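Local coordinates for protein lysyl oxidase (Pichia pastoris, PDB 1W7C) that probably oxidises primary amines, peptidyl lysine among them, with the help of copper and a topaquinone cofactor, at residues K327-V332 with N568-N573; K65-T70 with L78-A83; A48-N53 with L127-G132. All blocks are in the same frame, centred on the assembly; numbering follows the deposited sequence.

Overall arrangement
From the N terminus, interaction 3 opens first, at residues 48-53 in the loop before strand 53-61. Interaction 2 comes next and lies wholly within the loop that interaction 3 will close. It joins helix 65-73 to the chain just ahead of strand 82-89. Interaction 3 closes at residues 127-132, at the end of strand 126-128 and the 3-10 segment that follows. That strand belongs to the antiparallel sheet that also holds strands 53-61 and 82-89. Interaction 1 follows in series. It closes a long loop in the enzyme domain, between strands 329-344 and 569-576. Interactions 1 and 2 touch where Arg-330 packs on Leu-69. Interaction 3 stands apart, its centre about 47 Å from that of interaction 1.

Interaction 1 of 3, residues K327-V332 with N568-N573; sequences KGERIV and NPRAYN
Strands 329-344 and 569-576 of the copper amine oxidase enzyme domain are joined here by a salt bridge, Glu-329 to Arg-570, and by an apolar contact between Ile-331 and Tyr-572. Glu-329 runs extended beyond CG, which carries its carboxylate out to the guanidinium, met end-on. NH2 of Arg-570 gives a bond of 2.9 Å to OE1 of Glu-329, and NH1 of Arg-570 reaches OE2 of Glu-329 at 2.9 Å. Both are nearly straight, at 172° and 173°, with the oxygens met on their syn side and the planes 23° apart. Arg-570 has further partners in Glu-562 and in the backbone oxygen and ring of Tyr-680. With an alanine at Glu-329, Arg-570 is likely to lose both end-on bonds and one of its two carboxylates, leaving Glu-562 and Tyr-680 to hold it. Deeper in, Ile-331 crosses Tyr-572 at about a right angle, its CD1 3.7 Å from CZ and its CG2 3.8 Å from CE1 of the ring. The tyrosine hydroxyl is bonded to the backbone oxygen of Gly-450. Leu-498, beside Tyr-572, and Asp-499, backbone-bonded to Ile-331, bind calcium. The paired bonds imply a directional, charge-matched link beside a buried apolar contact.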
# COMPACT_ATOMS: atom_id res chain seq x y z
N LYS A 327 9.20 -9.25 -21.75
CA LYS A 327 9.00 -10.25 -22.81
C LYS A 327 9.29 -9.68 -24.19
O LYS A 327 8.53 -9.89 -25.14
CB LYS A 327 7.61 -10.90 -22.68
CG LYS A 327 7.51 -11.75 -21.42
CD LYS A 327 6.23 -12.57 -21.35
CE LYS A 327 6.29 -13.55 -20.18
NZ LYS A 327 7.23 -14.68 -20.48
N GLY A 328 10.38 -8.93 -24.28
CA GLY A 328 10.90 -8.47 -25.56
C GLY A 328 10.26 -7.23 -26.15
O GLY A 328 10.59 -6.85 -27.26
N GLU A 329 9.35 -6.59 -25.41
CA GLU A 329 8.72 -5.38 -25.88
C GLU A 329 8.96 -4.25 -24.89
O GLU A 329 8.77 -4.42 -23.68
CB GLU A 329 7.20 -5.57 -26.05
CG GLU A 329 6.81 -6.67 -27.04
CD GLU A 329 5.30 -6.72 -27.25
OE1 GLU A 329 4.62 -7.43 -26.51
OE2 GLU A 329 4.78 -5.99 -28.12
N ARG A 330 9.33 -3.07 -25.39
CA ARG A 330 9.45 -1.90 -24.55
C ARG A 330 8.07 -1.48 -24.06
O ARG A 330 7.16 -1.32 -24.85
CB ARG A 330 10.04 -0.73 -25.33
CG ARG A 330 10.21 0.52 -24.54
CD ARG A 330 10.73 1.71 -25.35
NE ARG A 330 11.98 1.31 -25.99
CZ ARG A 330 12.16 0.99 -27.28
NH1 ARG A 330 11.24 1.23 -28.19
NH2 ARG A 330 13.33 0.48 -27.64
N ILE A 331 7.95 -1.31 -22.75
CA ILE A 331 6.77 -0.68 -22.15
C ILE A 331 7.01 0.75 -21.68
O ILE A 331 6.08 1.52 -21.65
CB ILE A 331 6.16 -1.54 -21.04
CG1 ILE A 331 7.11 -1.77 -19.88
CG2 ILE A 331 5.61 -2.86 -21.59
CD1 ILE A 331 6.43 -2.18 -18.62
N VAL A 332 8.25 1.07 -21.31
CA VAL A 332 8.55 2.43 -20.80
C VAL A 332 9.91 2.85 -21.40
O VAL A 332 10.92 2.19 -21.19
CB VAL A 332 8.65 2.45 -19.25
CG1 VAL A 332 9.14 3.83 -18.77
CG2 VAL A 332 7.36 2.07 -18.60
N ASN A 568 -9.49 -5.53 -27.58
CA ASN A 568 -9.23 -4.48 -26.61
C ASN A 568 -7.88 -3.83 -26.90
O ASN A 568 -6.90 -4.55 -27.11
CB ASN A 568 -9.22 -5.05 -25.19
CG ASN A 568 -10.56 -5.63 -24.79
OD1 ASN A 568 -11.59 -4.96 -24.88
ND2 ASN A 568 -10.57 -6.91 -24.44
N PRO A 569 -7.80 -2.51 -26.85
CA PRO A 569 -6.50 -1.85 -26.92
C PRO A 569 -5.51 -2.42 -25.89
O PRO A 569 -5.84 -2.58 -24.71
CB PRO A 569 -6.83 -0.40 -26.61
CG PRO A 569 -8.26 -0.19 -27.07
CD PRO A 569 -8.90 -1.54 -26.70
N ARG A 570 -4.30 -2.71 -26.32
CA ARG A 570 -3.27 -3.10 -25.37
C ARG A 570 -3.02 -1.91 -24.45
O ARG A 570 -2.88 -0.79 -24.92
CB ARG A 570 -1.98 -3.43 -26.11
CG ARG A 570 -2.09 -4.62 -27.04
CD ARG A 570 -0.80 -5.01 -27.66
NE ARG A 570 0.00 -5.71 -26.69
CZ ARG A 570 1.29 -5.98 -26.86
NH1 ARG A 570 1.95 -5.57 -27.93
NH2 ARG A 570 1.91 -6.69 -25.96
N ALA A 571 -2.99 -2.14 -23.13
CA ALA A 571 -2.90 -1.01 -22.20
C ALA A 571 -2.10 -1.35 -20.96
O ALA A 571 -1.90 -2.51 -20.63
CB ALA A 571 -4.30 -0.53 -21.82
N TYR A 572 -1.64 -0.30 -20.29
CA TYR A 572 -1.14 -0.37 -18.93
C TYR A 572 -1.98 0.56 -18.08
O TYR A 572 -2.34 1.67 -18.49
CB TYR A 572 0.37 -0.01 -18.83
CG TYR A 572 1.28 -1.21 -18.76
CD1 TYR A 572 1.50 -2.02 -19.87
CD2 TYR A 572 1.91 -1.57 -17.57
CE1 TYR A 572 2.29 -3.14 -19.78
CE2 TYR A 572 2.73 -2.69 -17.48
CZ TYR A 572 2.92 -3.49 -18.59
OH TYR A 572 3.71 -4.61 -18.56
N ASN A 573 -2.31 0.05 -16.89
CA ASN A 573 -3.07 0.81 -15.89
C ASN A 573 -2.09 1.44 -14.93
O ASN A 573 -1.27 0.74 -14.36
CB ASN A 573 -4.05 -0.17 -15.22
CG ASN A 573 -4.73 0.32 -13.96
OD1 ASN A 573 -5.03 -0.52 -13.09
ND2 ASN A 573 -5.07 1.58 -13.87

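Interaction 2 of 3, residues K65-T70 with L78-A83; sequences KTEALT and LPPRNA
The side chain of Glu-67 lies obliquely across the rings of Pro-79 and Pro-80. Its CG sits between the backbone N and the carbonyl carbon (chi1 61°), and the chain runs on extended from there, which carries the carboxylate past the first proline to the second. CD of Glu-67 rests 3.6 Å from CB of Pro-79. OE1 of Glu-67 approaches CD of Pro-80, at 3.4 Å. The other oxygen turns to water: OE2 of Glu-67 accepts a hydrogen bond of 2.8 Å from a water that also donates to the backbone O of Pro-80, at 2.7 Å. Glu-67 and Pro-80 each have a second conformer, so these contacts describe one of them. OE2 takes a further bond from the backbone N of Asn-64, just before the helix. That carboxylate thus joins the start of helix 65-73 to the proline pair leading into strand 82-89, in the N2 domain. Pro-79 also packs against the helix backbone, with CG of Pro-79 4.3 Å from CA of Ala-68. Its ring touches Pro-63 and Tyr-71 as well. A sugar of the glycan attached nearby touches Glu-67 and Asn-82.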
# COMPACT_ATOMS: atom_id res chain seq x y z
N LYS A 65 14.83 11.52 -28.01
CA LYS A 65 14.13 10.26 -28.05
C LYS A 65 14.08 9.63 -29.43
O LYS A 65 14.32 8.43 -29.54
CB LYS A 65 12.71 10.39 -27.46
CG LYS A 65 11.94 9.07 -27.46
CD LYS A 65 10.63 9.20 -26.69
CE LYS A 65 9.90 7.88 -26.69
NZ LYS A 65 8.64 7.99 -25.91
N THR A 66 13.77 10.39 -30.48
CA THR A 66 13.70 9.77 -31.79
C THR A 66 15.05 9.18 -32.19
O THR A 66 15.10 8.04 -32.65
CB THR A 66 13.19 10.75 -32.81
OG1 THR A 66 11.88 11.14 -32.41
CG2 THR A 66 13.00 10.11 -34.18
N GLU A 67 16.14 9.88 -31.93
CA GLU A 67 17.47 9.36 -32.30
C GLU A 67 17.79 8.16 -31.44
O GLU A 67 18.38 7.18 -31.92
CB GLU A 67 18.59 10.43 -32.21
CG GLU A 67 18.85 11.05 -30.85
CD GLU A 67 20.01 12.05 -30.85
OE1 GLU A 67 20.60 12.32 -31.94
OE2 GLU A 67 20.36 12.54 -29.75
N ALA A 68 17.38 8.15 -30.18
CA ALA A 68 17.60 7.00 -29.32
C ALA A 68 16.84 5.80 -29.84
O ALA A 68 17.38 4.69 -29.87
CB ALA A 68 17.17 7.31 -27.91
N LEU A 69 15.56 5.99 -30.18
CA LEU A 69 14.76 4.87 -30.66
C LEU A 69 15.27 4.32 -31.99
O LEU A 69 15.27 3.11 -32.19
CB LEU A 69 13.29 5.27 -30.77
CG LEU A 69 12.58 5.46 -29.41
CD1 LEU A 69 11.13 5.72 -29.68
CD2 LEU A 69 12.72 4.30 -28.49
N THR A 70 15.74 5.19 -32.88
CA THR A 70 16.30 4.74 -34.15
C THR A 70 17.53 3.84 -33.87
O THR A 70 17.72 2.80 -34.48
CB THR A 70 16.64 5.95 -35.04
OG1 THR A 70 15.44 6.71 -35.28
CG2 THR A 70 17.09 5.52 -36.42
N LEU A 78 24.79 5.53 -33.26
CA LEU A 78 24.85 6.08 -31.90
C LEU A 78 24.50 7.56 -31.94
O LEU A 78 25.08 8.30 -32.73
CB LEU A 78 26.27 5.97 -31.34
CG LEU A 78 26.67 4.60 -30.88
CD1 LEU A 78 28.18 4.53 -30.71
CD2 LEU A 78 25.97 4.24 -29.57
N PRO A 79 23.62 8.02 -31.06
CA PRO A 79 23.42 9.45 -30.93
C PRO A 79 24.71 10.16 -30.54
O PRO A 79 25.58 9.51 -29.91
CB PRO A 79 22.38 9.56 -29.82
CG PRO A 79 21.69 8.25 -29.88
CD PRO A 79 22.73 7.24 -30.18
N PRO A 80 24.84 11.45 -30.86
CA PRO A 80 26.02 12.20 -30.41
C PRO A 80 26.17 12.14 -28.89
O PRO A 80 25.18 12.17 -28.13
CB PRO A 80 25.73 13.63 -30.88
CG PRO A 80 24.82 13.46 -32.03
CD PRO A 80 23.94 12.28 -31.68
N ARG A 81 27.41 12.09 -28.45
CA ARG A 81 27.81 12.07 -27.06
C ARG A 81 28.15 13.52 -26.71
O ARG A 81 29.13 14.07 -27.23
CB ARG A 81 29.03 11.17 -26.88
CG ARG A 81 29.42 10.97 -25.47
CD ARG A 81 28.39 10.29 -24.63
NE ARG A 81 28.99 9.85 -23.38
CZ ARG A 81 28.31 9.35 -22.34
NH1 ARG A 81 26.99 9.15 -22.41
NH2 ARG A 81 28.95 8.99 -21.25
N ASN A 82 27.32 14.13 -25.88
CA ASN A 82 27.44 15.53 -25.52
C ASN A 82 27.42 15.66 -24.01
O ASN A 82 26.79 14.85 -23.31
CB ASN A 82 26.25 16.31 -26.07
CG ASN A 82 26.25 16.42 -27.58
OD1 ASN A 82 27.26 16.76 -28.19
ND2 ASN A 82 25.10 16.16 -28.19
N ALA A 83 28.05 16.73 -23.53
CA ALA A 83 27.95 17.15 -22.14
C ALA A 83 27.12 18.42 -21.99
O ALA A 83 27.22 19.33 -22.78
CB ALA A 83 29.35 17.40 -21.58
O HOH W 1 22.62 13.01 -28.23

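Interaction 3 of 3, residues A48-N53 with L127-G132; sequences ADFFSN and LPFEVG
Phe-50 meets Phe-129 from a type I beta turn that runs from Asp-49 to Ser-52. Asp-49 comes first. Its backbone N bonds to OG of Ser-52 at 3.0 Å, and its OD1 accepts from N of Phe-51 at 2.8 Å, which makes an Asx turn. Phe-50 is next and carries the contact. Its CG lies anti to the carbonyl carbon (chi1 -64°), which puts a face of the ring against Phe-129. Phe-129 enters edge-on, in a T-shaped stack with planes at 76° and centroids of the Phe-50 and Phe-129 rings 4.7 Å apart. CZ of Phe-129 sits 3.5 Å above the plane of the Phe-50 ring, over its centre. Over the same face, CE1 of Phe-129 comes within 3.4 Å of CD2 of Phe-50. Helix 136-150 packs on Phe-50, and its Lys-138 also makes a cation-pi contact with Phe-129. Ser-52 N closes the turn onto O of Asp-49 at 3.1 Å. The contact joins this turn to the 3-10 segment 129-130 after strand 126-128. With no hydrogen bond between the segments, the link depends on the fit of two buried rings, edge hydrogens of Phe-129 against the pi face of Phe-50.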
# COMPACT_ATOMS: atom_id res chain seq x y z
N ALA A 48 37.61 31.12 -5.82
CA ALA A 48 36.61 31.86 -6.55
C ALA A 48 35.75 32.75 -5.65
O ALA A 48 35.56 32.47 -4.47
CB ALA A 48 35.71 30.89 -7.35
N ASP A 49 35.24 33.82 -6.24
CA ASP A 49 34.23 34.66 -5.61
C ASP A 49 33.19 35.05 -6.67
O ASP A 49 33.20 34.51 -7.77
CB ASP A 49 34.88 35.87 -4.88
CG ASP A 49 35.57 36.84 -5.81
OD1 ASP A 49 35.25 36.93 -7.01
OD2 ASP A 49 36.44 37.61 -5.38
N PHE A 50 32.29 35.97 -6.34
CA PHE A 50 31.19 36.33 -7.23
C PHE A 50 31.65 37.04 -8.52
O PHE A 50 30.83 37.28 -9.42
CB PHE A 50 30.19 37.26 -6.52
CG PHE A 50 29.46 36.65 -5.34
CD1 PHE A 50 29.11 37.48 -4.27
CD2 PHE A 50 29.04 35.33 -5.30
CE1 PHE A 50 28.41 36.99 -3.17
CE2 PHE A 50 28.33 34.82 -4.20
CZ PHE A 50 27.99 35.67 -3.15
N PHE A 51 32.93 37.38 -8.60
CA PHE A 51 33.46 38.10 -9.76
C PHE A 51 34.37 37.22 -10.61
O PHE A 51 34.89 37.65 -11.64
CB PHE A 51 34.16 39.37 -9.29
CG PHE A 51 33.24 40.31 -8.57
CD1 PHE A 51 33.15 40.27 -7.18
CD2 PHE A 51 32.38 41.16 -9.27
CE1 PHE A 51 32.29 41.11 -6.50
CE2 PHE A 51 31.49 41.99 -8.60
CZ PHE A 51 31.45 41.97 -7.21
N SER A 52 34.56 35.97 -10.16
CA SER A 52 35.29 34.96 -10.91
C SER A 52 34.39 34.24 -11.90
O SER A 52 33.17 34.38 -11.85
CB SER A 52 35.84 33.87 -9.98
OG SER A 52 36.51 34.36 -8.85
N ASN A 53 35.01 33.45 -12.76
CA ASN A 53 34.29 32.40 -13.50
C ASN A 53 34.73 31.07 -12.95
O ASN A 53 35.91 30.88 -12.68
CB ASN A 53 34.61 32.40 -14.99
CG ASN A 53 34.57 33.78 -15.62
OD1 ASN A 53 33.68 34.57 -15.34
ND2 ASN A 53 35.53 34.05 -16.51
N LEU A 127 21.13 32.17 -16.11
CA LEU A 127 20.38 32.34 -14.87
C LEU A 127 21.00 33.51 -14.12
O LEU A 127 22.16 33.41 -13.72
CB LEU A 127 20.46 31.06 -14.04
CG LEU A 127 19.83 31.06 -12.64
CD1 LEU A 127 18.32 30.98 -12.78
CD2 LEU A 127 20.36 29.91 -11.83
N PRO A 128 20.28 34.62 -13.93
CA PRO A 128 20.86 35.80 -13.27
C PRO A 128 21.36 35.51 -11.85
O PRO A 128 20.76 34.72 -11.11
CB PRO A 128 19.69 36.77 -13.23
CG PRO A 128 18.83 36.37 -14.34
CD PRO A 128 18.89 34.87 -14.38
N PHE A 129 22.41 36.22 -11.45
CA PHE A 129 22.97 36.09 -10.12
C PHE A 129 21.90 36.15 -9.02
O PHE A 129 21.92 35.35 -8.09
CB PHE A 129 24.00 37.20 -9.87
CG PHE A 129 24.63 37.14 -8.51
CD1 PHE A 129 25.70 36.28 -8.27
CD2 PHE A 129 24.13 37.91 -7.45
CE1 PHE A 129 26.26 36.21 -7.03
CE2 PHE A 129 24.71 37.84 -6.21
CZ PHE A 129 25.78 36.99 -6.00
N GLU A 130 20.99 37.13 -9.09
CA GLU A 130 20.00 37.31 -8.02
C GLU A 130 19.18 36.06 -7.74
O GLU A 130 18.80 35.86 -6.59
CB GLU A 130 19.07 38.48 -8.26
CG GLU A 130 19.73 39.86 -8.19
CD GLU A 130 20.59 40.08 -6.95
OE1 GLU A 130 21.70 40.62 -7.08
OE2 GLU A 130 20.14 39.76 -5.82
N VAL A 131 18.91 35.25 -8.76
CA VAL A 131 18.10 34.03 -8.64
C VAL A 131 18.98 32.79 -8.85
O VAL A 131 18.52 31.72 -9.22
CB VAL A 131 16.89 34.04 -9.61
CG1 VAL A 131 15.90 35.11 -9.24
CG2 VAL A 131 17.30 34.16 -11.06
N GLY A 132 20.26 32.95 -8.57
CA GLY A 132 21.25 31.96 -8.86
C GLY A 132 21.17 30.72 -7.97
O GLY A 132 20.39 30.64 -7.00